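Gene product PA4716 (Pseudomonas aeruginosa, PDB 1U0K) is of unknown function but belongs to the PhzF family and is predicted to act as an isomerase, probably an epimerase. Local coordinates at residues Q124-C138 with P156-L168. Numbering follows the deposited sequence.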
ATOM      1  N   GLN A 124     -16.147  -7.225  21.163  1.00 21.48           N
ATOM      2  CA  GLN A 124     -15.904  -8.331  20.246  1.00 22.04           C
ATOM      3  C   GLN A 124     -16.539  -9.655  20.682  1.00 23.02           C
ATOM      4  O   GLN A 124     -16.449 -10.652  19.969  1.00 23.29           O
ATOM      5  CB  GLN A 124     -14.401  -8.523  20.052  1.00 21.95           C
ATOM      6  CG  GLN A 124     -13.714  -7.287  19.472  1.00 22.09           C
ATOM      7  CD  GLN A 124     -12.352  -7.587  18.879  1.00 23.76           C
ATOM      8  OE1 GLN A 124     -11.783  -8.652  19.108  1.00 22.51           O
ATOM      9  NE2 GLN A 124     -11.826  -6.650  18.116  1.00 20.78           N
ATOM     10  N   GLY A 125     -17.189  -9.661  21.842  1.00 24.08           N
ATOM     11  CA  GLY A 125     -17.780 -10.876  22.376  1.00 24.55           C
ATOM     12  C   GLY A 125     -16.709 -11.757  22.980  1.00 25.25           C
ATOM     13  O   GLY A 125     -15.568 -11.335  23.152  1.00 25.24           O
ATOM     14  N   ARG A 126     -17.064 -12.986  23.328  1.00 25.80           N
ATOM     15  CA  ARG A 126     -16.080 -13.877  23.930  1.00 26.54           C
ATOM     16  C   ARG A 126     -15.266 -14.566  22.854  1.00 25.68           C
ATOM     17  O   ARG A 126     -15.772 -14.903  21.788  1.00 25.92           O
ATOM     18  CB  ARG A 126     -16.716 -14.893  24.878  1.00 27.23           C
ATOM     19  CG  ARG A 126     -17.663 -15.893  24.276  1.00 30.01           C
ATOM     20  CD  ARG A 126     -18.380 -16.707  25.352  1.00 32.98           C
ATOM     21  NE  ARG A 126     -19.066 -15.859  26.339  1.00 34.13           N
ATOM     22  CZ  ARG A 126     -20.230 -15.228  26.143  1.00 36.31           C
ATOM     23  NH1 ARG A 126     -20.883 -15.324  24.987  1.00 37.46           N
ATOM     24  NH2 ARG A 126     -20.739 -14.478  27.114  1.00 36.92           N
ATOM     25  N   ALA A 127     -13.991 -14.745  23.149  1.00 25.42           N
ATOM     26  CA  ALA A 127     -13.076 -15.382  22.227  1.00 25.32           C
ATOM     27  C   ALA A 127     -13.330 -16.877  22.214  1.00 25.31           C
ATOM     28  O   ALA A 127     -13.656 -17.467  23.247  1.00 25.40           O
ATOM     29  CB  ALA A 127     -11.647 -15.088  22.625  1.00 25.27           C
ATOM     30  N   GLU A 128     -13.205 -17.474  21.034  1.00 25.10           N
ATOM     31  CA  GLU A 128     -13.308 -18.910  20.858  1.00 25.39           C
ATOM     32  C   GLU A 128     -11.905 -19.494  20.737  1.00 24.63           C
ATOM     33  O   GLU A 128     -11.129 -19.085  19.868  1.00 24.31           O
ATOM     34  CB  GLU A 128     -14.123 -19.232  19.609  1.00 26.07           C
ATOM     35  CG  GLU A 128     -14.679 -20.645  19.593  1.00 29.15           C
ATOM     36  CD  GLU A 128     -15.357 -21.000  18.279  1.00 33.37           C
ATOM     37  OE1 GLU A 128     -16.143 -20.174  17.758  1.00 36.38           O
ATOM     38  OE2 GLU A 128     -15.103 -22.109  17.764  1.00 36.07           O
ATOM     39  N   PHE A 129     -11.584 -20.434  21.625  1.00 23.26           N
ATOM     40  CA  PHE A 129     -10.289 -21.100  21.643  1.00 22.23           C
ATOM     41  C   PHE A 129     -10.374 -22.392  20.854  1.00 21.89           C
ATOM     42  O   PHE A 129     -11.198 -23.253  21.149  1.00 22.14           O
ATOM     43  CB  PHE A 129      -9.848 -21.376  23.086  1.00 22.07           C
ATOM     44  CG  PHE A 129      -9.431 -20.143  23.823  1.00 20.75           C
ATOM     45  CD1 PHE A 129     -10.385 -19.250  24.294  1.00 20.40           C
ATOM     46  CD2 PHE A 129      -8.094 -19.852  24.016  1.00 19.94           C
ATOM     47  CE1 PHE A 129     -10.008 -18.106  24.958  1.00 20.53           C
ATOM     48  CE2 PHE A 129      -7.711 -18.711  24.676  1.00 20.47           C
ATOM     49  CZ  PHE A 129      -8.674 -17.830  25.147  1.00 20.25           C
ATOM     50  N   GLY A 130      -9.526 -22.514  19.839  1.00 21.09           N
ATOM     51  CA  GLY A 130      -9.608 -23.595  18.883  1.00 20.72           C
ATOM     52  C   GLY A 130      -8.447 -24.557  19.005  1.00 20.47           C
ATOM     53  O   GLY A 130      -8.070 -24.957  20.109  1.00 20.13           O
ATOM     54  N   ALA A 131      -7.873 -24.920  17.863  1.00 20.06           N
ATOM     55  CA  ALA A 131      -6.871 -25.969  17.794  1.00 19.82           C
ATOM     56  C   ALA A 131      -5.632 -25.618  18.600  1.00 19.12           C
ATOM     57  O   ALA A 131      -5.300 -24.453  18.807  1.00 18.97           O
ATOM     58  CB  ALA A 131      -6.487 -26.247  16.347  1.00 20.07           C
ATOM     59  N   THR A 132      -4.970 -26.670  19.069  1.00 18.96           N
ATOM     60  CA  THR A 132      -3.671 -26.586  19.701  1.00 18.44           C
ATOM     61  C   THR A 132      -2.711 -27.385  18.823  1.00 18.53           C
ATOM     62  O   THR A 132      -2.872 -28.592  18.711  1.00 18.71           O
ATOM     63  CB  THR A 132      -3.747 -27.224  21.104  1.00 18.61           C
ATOM     64  OG1 THR A 132      -4.694 -26.513  21.912  1.00 17.72           O
ATOM     65  CG2 THR A 132      -2.442 -27.073  21.852  1.00 17.87           C
ATOM     66  N   PRO A 133      -1.740 -26.739  18.178  1.00 19.22           N
ATOM     67  CA  PRO A 133      -0.777 -27.490  17.367  1.00 19.56           C
ATOM     68  C   PRO A 133       0.067 -28.425  18.219  1.00 20.21           C
ATOM     69  O   PRO A 133       0.391 -28.076  19.366  1.00 19.77           O
ATOM     70  CB  PRO A 133       0.091 -26.402  16.731  1.00 19.50           C
ATOM     71  CG  PRO A 133      -0.117 -25.199  17.535  1.00 19.72           C
ATOM     72  CD  PRO A 133      -1.476 -25.291  18.134  1.00 19.50           C
ATOM     73  N   ASP A 134       0.392 -29.592  17.670  1.00 20.74           N
ATOM     74  CA  ASP A 134       1.292 -30.534  18.334  1.00 21.43           C
ATOM     75  C   ASP A 134       2.718 -29.988  18.356  1.00 21.45           C
ATOM     76  O   ASP A 134       3.006 -28.918  17.816  1.00 21.51           O
ATOM     77  CB  ASP A 134       1.185 -31.964  17.758  1.00 21.67           C
ATOM     78  CG  ASP A 134       1.555 -32.067  16.280  1.00 23.00           C
ATOM     79  OD1 ASP A 134       2.301 -31.221  15.759  1.00 24.30           O
ATOM     80  OD2 ASP A 134       1.140 -33.002  15.570  1.00 25.85           O
ATOM     81  N   ALA A 135       3.612 -30.700  19.029  1.00 21.92           N
ATOM     82  CA  ALA A 135       4.952 -30.187  19.276  1.00 21.98           C
ATOM     83  C   ALA A 135       5.752 -29.970  17.987  1.00 22.15           C
ATOM     84  O   ALA A 135       6.461 -28.976  17.847  1.00 22.10           O
ATOM     85  CB  ALA A 135       5.697 -31.133  20.206  1.00 22.25           C
ATOM     86  N   GLY A 136       5.621 -30.899  17.046  1.00 22.62           N
ATOM     87  CA  GLY A 136       6.319 -30.789  15.773  1.00 22.79           C
ATOM     88  C   GLY A 136       5.835 -29.607  14.955  1.00 22.94           C
ATOM     89  O   GLY A 136       6.623 -28.911  14.315  1.00 22.67           O
ATOM     90  N   THR A 137       4.529 -29.366  15.000  1.00 22.89           N
ATOM     91  CA  THR A 137       3.920 -28.262  14.266  1.00 22.90           C
ATOM     92  C   THR A 137       4.346 -26.911  14.825  1.00 22.90           C
ATOM     93  O   THR A 137       4.597 -25.979  14.068  1.00 23.27           O
ATOM     94  CB  THR A 137       2.387 -28.393  14.302  1.00 22.93           C
ATOM     95  OG1 THR A 137       1.991 -29.621  13.677  1.00 23.71           O
ATOM     96  CG2 THR A 137       1.713 -27.299  13.466  1.00 23.04           C
ATOM     97  N   CYS A 138       4.426 -26.801  16.151  1.00 23.07           N
ATOM     98  CA  CYS A 138       4.868 -25.559  16.786  1.00 23.51           C
ATOM     99  C   CYS A 138       6.269 -25.189  16.293  1.00 23.95           C
ATOM    100  O   CYS A 138       6.553 -24.039  15.977  1.00 23.75           O
ATOM    101  CB  CYS A 138       4.873 -25.703  18.322  1.00 23.84           C
ATOM    102  SG  CYS A 138       3.248 -25.906  19.089  1.00 22.80           S
ATOM    103  N   PRO A 156       1.266 -22.338  25.367  1.00 26.83           N
ATOM    104  CA  PRO A 156       0.890 -23.111  24.186  1.00 26.17           C
ATOM    105  C   PRO A 156       0.474 -22.202  23.031  1.00 25.69           C
ATOM    106  O   PRO A 156      -0.370 -21.326  23.236  1.00 25.41           O
ATOM    107  CB  PRO A 156      -0.292 -23.952  24.679  1.00 26.45           C
ATOM    108  CG  PRO A 156      -0.871 -23.178  25.835  1.00 27.02           C
ATOM    109  CD  PRO A 156       0.259 -22.428  26.438  1.00 26.58           C
ATOM    110  N   PRO A 157       1.069 -22.367  21.852  1.00 24.77           N
ATOM    111  CA  PRO A 157       0.467 -21.784  20.657  1.00 23.92           C
ATOM    112  C   PRO A 157      -0.963 -22.281  20.554  1.00 23.20           C
ATOM    113  O   PRO A 157      -1.235 -23.458  20.810  1.00 22.97           O
ATOM    114  CB  PRO A 157       1.343 -22.321  19.522  1.00 24.07           C
ATOM    115  CG  PRO A 157       2.662 -22.534  20.167  1.00 25.08           C
ATOM    116  CD  PRO A 157       2.323 -23.072  21.535  1.00 25.05           C
ATOM    117  N   ARG A 158      -1.883 -21.376  20.248  1.00 21.84           N
ATOM    118  CA  ARG A 158      -3.268 -21.749  20.059  1.00 21.48           C
ATOM    119  C   ARG A 158      -3.966 -20.852  19.078  1.00 20.22           C
ATOM    120  O   ARG A 158      -3.607 -19.700  18.928  1.00 19.76           O
ATOM    121  CB  ARG A 158      -4.015 -21.713  21.383  1.00 22.07           C
ATOM    122  CG  ARG A 158      -3.835 -23.003  22.129  1.00 23.49           C
ATOM    123  CD  ARG A 158      -4.855 -23.251  23.111  1.00 24.30           C
ATOM    124  NE  ARG A 158      -6.077 -23.827  22.575  1.00 23.50           N
ATOM    125  CZ  ARG A 158      -7.143 -24.006  23.330  1.00 23.62           C
ATOM    126  NH1 ARG A 158      -7.102 -23.642  24.604  1.00 25.31           N
ATOM    127  NH2 ARG A 158      -8.245 -24.541  22.844  1.00 24.24           N
ATOM    128  N   VAL A 159      -4.966 -21.414  18.422  1.00 19.68           N
ATOM    129  CA  VAL A 159      -5.815 -20.650  17.525  1.00 19.38           C
ATOM    130  C   VAL A 159      -6.878 -19.998  18.396  1.00 19.45           C
ATOM    131  O   VAL A 159      -7.580 -20.680  19.134  1.00 19.37           O
ATOM    132  CB  VAL A 159      -6.450 -21.544  16.466  1.00 19.29           C
ATOM    133  CG1 VAL A 159      -7.369 -20.726  15.538  1.00 19.00           C
ATOM    134  CG2 VAL A 159      -5.360 -22.249  15.663  1.00 18.92           C
ATOM    135  N   VAL A 160      -6.968 -18.673  18.335  1.00 18.93           N
ATOM    136  CA  VAL A 160      -7.940 -17.913  19.118  1.00 18.67           C
ATOM    137  C   VAL A 160      -8.621 -16.923  18.179  1.00 19.03           C
ATOM    138  O   VAL A 160      -7.972 -16.354  17.298  1.00 18.78           O
ATOM    139  CB  VAL A 160      -7.277 -17.173  20.294  1.00 18.45           C
ATOM    140  CG1 VAL A 160      -8.328 -16.535  21.187  1.00 18.11           C
ATOM    141  CG2 VAL A 160      -6.405 -18.142  21.131  1.00 18.45           C
ATOM    142  N   SER A 161      -9.924 -16.719  18.370  1.00 19.77           N
ATOM    143  CA  SER A 161     -10.740 -15.988  17.398  1.00 20.19           C
ATOM    144  C   SER A 161     -11.879 -15.213  18.050  1.00 21.17           C
ATOM    145  O   SER A 161     -12.555 -15.712  18.945  1.00 21.02           O
ATOM    146  CB  SER A 161     -11.343 -16.974  16.404  1.00 20.53           C
ATOM    147  OG  SER A 161     -11.980 -16.301  15.328  1.00 21.20           O
ATOM    148  N   THR A 162     -12.078 -13.981  17.599  1.00 21.64           N
ATOM    149  CA  THR A 162     -13.318 -13.248  17.844  1.00 22.38           C
ATOM    150  C   THR A 162     -14.031 -12.994  16.510  1.00 22.97           C
ATOM    151  O   THR A 162     -14.845 -12.079  16.405  1.00 23.71           O
ATOM    152  CB  THR A 162     -13.044 -11.922  18.560  1.00 22.43           C
ATOM    153  OG1 THR A 162     -12.049 -11.174  17.844  1.00 22.46           O
ATOM    154  CG2 THR A 162     -12.433 -12.144  19.924  1.00 22.24           C
ATOM    155  N   GLY A 163     -13.743 -13.835  15.515  1.00 23.45           N
ATOM    156  CA  GLY A 163     -14.256 -13.698  14.159  1.00 23.73           C
ATOM    157  C   GLY A 163     -13.268 -14.265  13.154  1.00 23.85           C
ATOM    158  O   GLY A 163     -13.541 -15.268  12.454  1.00 24.55           O
ATOM    159  N   LEU A 164     -12.091 -13.643  13.127  1.00 22.84           N
ATOM    160  CA  LEU A 164     -11.006 -14.038  12.248  1.00 22.24           C
ATOM    161  C   LEU A 164      -9.972 -14.805  13.085  1.00 21.42           C
ATOM    162  O   LEU A 164      -9.312 -14.209  13.930  1.00 21.68           O
ATOM    163  CB  LEU A 164     -10.374 -12.789  11.622  1.00 22.26           C
ATOM    164  CG  LEU A 164      -9.239 -12.969  10.612  1.00 22.79           C
ATOM    165  CD1 LEU A 164      -9.673 -13.781   9.401  1.00 23.36           C
ATOM    166  CD2 LEU A 164      -8.722 -11.604  10.193  1.00 23.24           C
ATOM    167  N   PRO A 165      -9.844 -16.110  12.865  1.00 20.74           N
ATOM    168  CA  PRO A 165      -8.945 -16.934  13.693  1.00 20.00           C
ATOM    169  C   PRO A 165      -7.456 -16.714  13.429  1.00 19.67           C
ATOM    170  O   PRO A 165      -6.989 -16.840  12.297  1.00 19.10           O
ATOM    171  CB  PRO A 165      -9.351 -18.366  13.334  1.00 19.94           C
ATOM    172  CG  PRO A 165      -9.932 -18.280  11.962  1.00 21.06           C
ATOM    173  CD  PRO A 165     -10.527 -16.917  11.840  1.00 20.65           C
ATOM    174  N   TYR A 166      -6.721 -16.397  14.492  1.00 18.84           N
ATOM    175  CA  TYR A 166      -5.270 -16.282  14.448  1.00 18.60           C
ATOM    176  C   TYR A 166      -4.645 -17.442  15.189  1.00 18.30           C
ATOM    177  O   TYR A 166      -5.124 -17.820  16.239  1.00 18.73           O
ATOM    178  CB  TYR A 166      -4.817 -14.996  15.127  1.00 18.46           C
ATOM    179  CG  TYR A 166      -5.147 -13.750  14.348  1.00 19.12           C
ATOM    180  CD1 TYR A 166      -6.398 -13.157  14.457  1.00 19.98           C
ATOM    181  CD2 TYR A 166      -4.212 -13.178  13.494  1.00 19.67           C
ATOM    182  CE1 TYR A 166      -6.711 -12.006  13.747  1.00 20.46           C
ATOM    183  CE2 TYR A 166      -4.516 -12.024  12.774  1.00 19.86           C
ATOM    184  CZ  TYR A 166      -5.767 -11.452  12.903  1.00 20.53           C
ATOM    185  OH  TYR A 166      -6.076 -10.316  12.190  1.00 20.58           O
ATOM    186  N   LEU A 167      -3.585 -18.006  14.632  1.00 17.77           N
ATOM    187  CA  LEU A 167      -2.679 -18.844  15.409  1.00 17.88           C
ATOM    188  C   LEU A 167      -1.796 -17.879  16.183  1.00 17.30           C
ATOM    189  O   LEU A 167      -0.993 -17.172  15.605  1.00 16.59           O
ATOM    190  CB  LEU A 167      -1.830 -19.712  14.478  1.00 18.11           C
ATOM    191  CG  LEU A 167      -1.198 -21.032  14.954  1.00 20.72           C
ATOM    192  CD1 LEU A 167       0.204 -21.208  14.364  1.00 21.14           C
ATOM    193  CD2 LEU A 167      -1.207 -21.217  16.469  1.00 21.46           C
ATOM    194  N   LEU A 168      -1.983 -17.820  17.498  1.00 17.22           N
ATOM    195  CA  LEU A 168      -1.113 -17.041  18.361  1.00 17.47           C
ATOM    196  C   LEU A 168       0.114 -17.895  18.673  1.00 18.31           C
ATOM    197  O   LEU A 168      -0.019 -19.025  19.142  1.00 18.46           O
ATOM    198  CB  LEU A 168      -1.842 -16.640  19.644  1.00 17.40           C
ATOM    199  CG  LEU A 168      -3.185 -15.926  19.473  1.00 17.32           C
ATOM    200  CD1 LEU A 168      -3.727 -15.510  20.827  1.00 17.57           C
ATOM    201  CD2 LEU A 168      -3.052 -14.708  18.552  1.00 18.78           C
TER
HETATM  202  O   HOH W   1       0.418 -25.954  21.229  1.00 26.17           O
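E128 and S161 form an antiparallel hydrogen-bonded pair, with E128 N 2.8 Å from S161 O and S161 N donating back to E128 O. Beyond it the bonds continue but slip by one residue: G130 N donates to V159 O, yet V159 N reaches A131 O at 3.1 Å, nearly straight (174°), leaving G130 O to R158.

Among polar side chains, R158 bends at chi3 (82°) and lays its guanidinium edge-on to G130 O, NH2 donating at 2.8 Å onto a lone pair; F129 CB lies over the rim of one guanidinium face. Arginine suits the place because its N-H groups point several ways, NH1 bonding to Y235 OH. At the other end T162 OG1 donates to Q124 OE1 from above the amide plane, 2.8 Å away, while its methyl packs by A127; the amide also donates, through NE2 to G222 O.

On one strand face, valine suits V160: CG1 sits over the F129 ring, 4.2 Å from its centroid (CH-pi), and CG2 packs on CD2. Past the strand ends, compact proline rings meet, P133 CG on P157 CB, beside C138 SG; a water donates to both P133 O and P157 O.

Strand 117-129 thus pairs with 158-161, which turns back as a hairpin into 166-170, consistent with the diaminopimelate-epimerase-like fold of the PhzF clan.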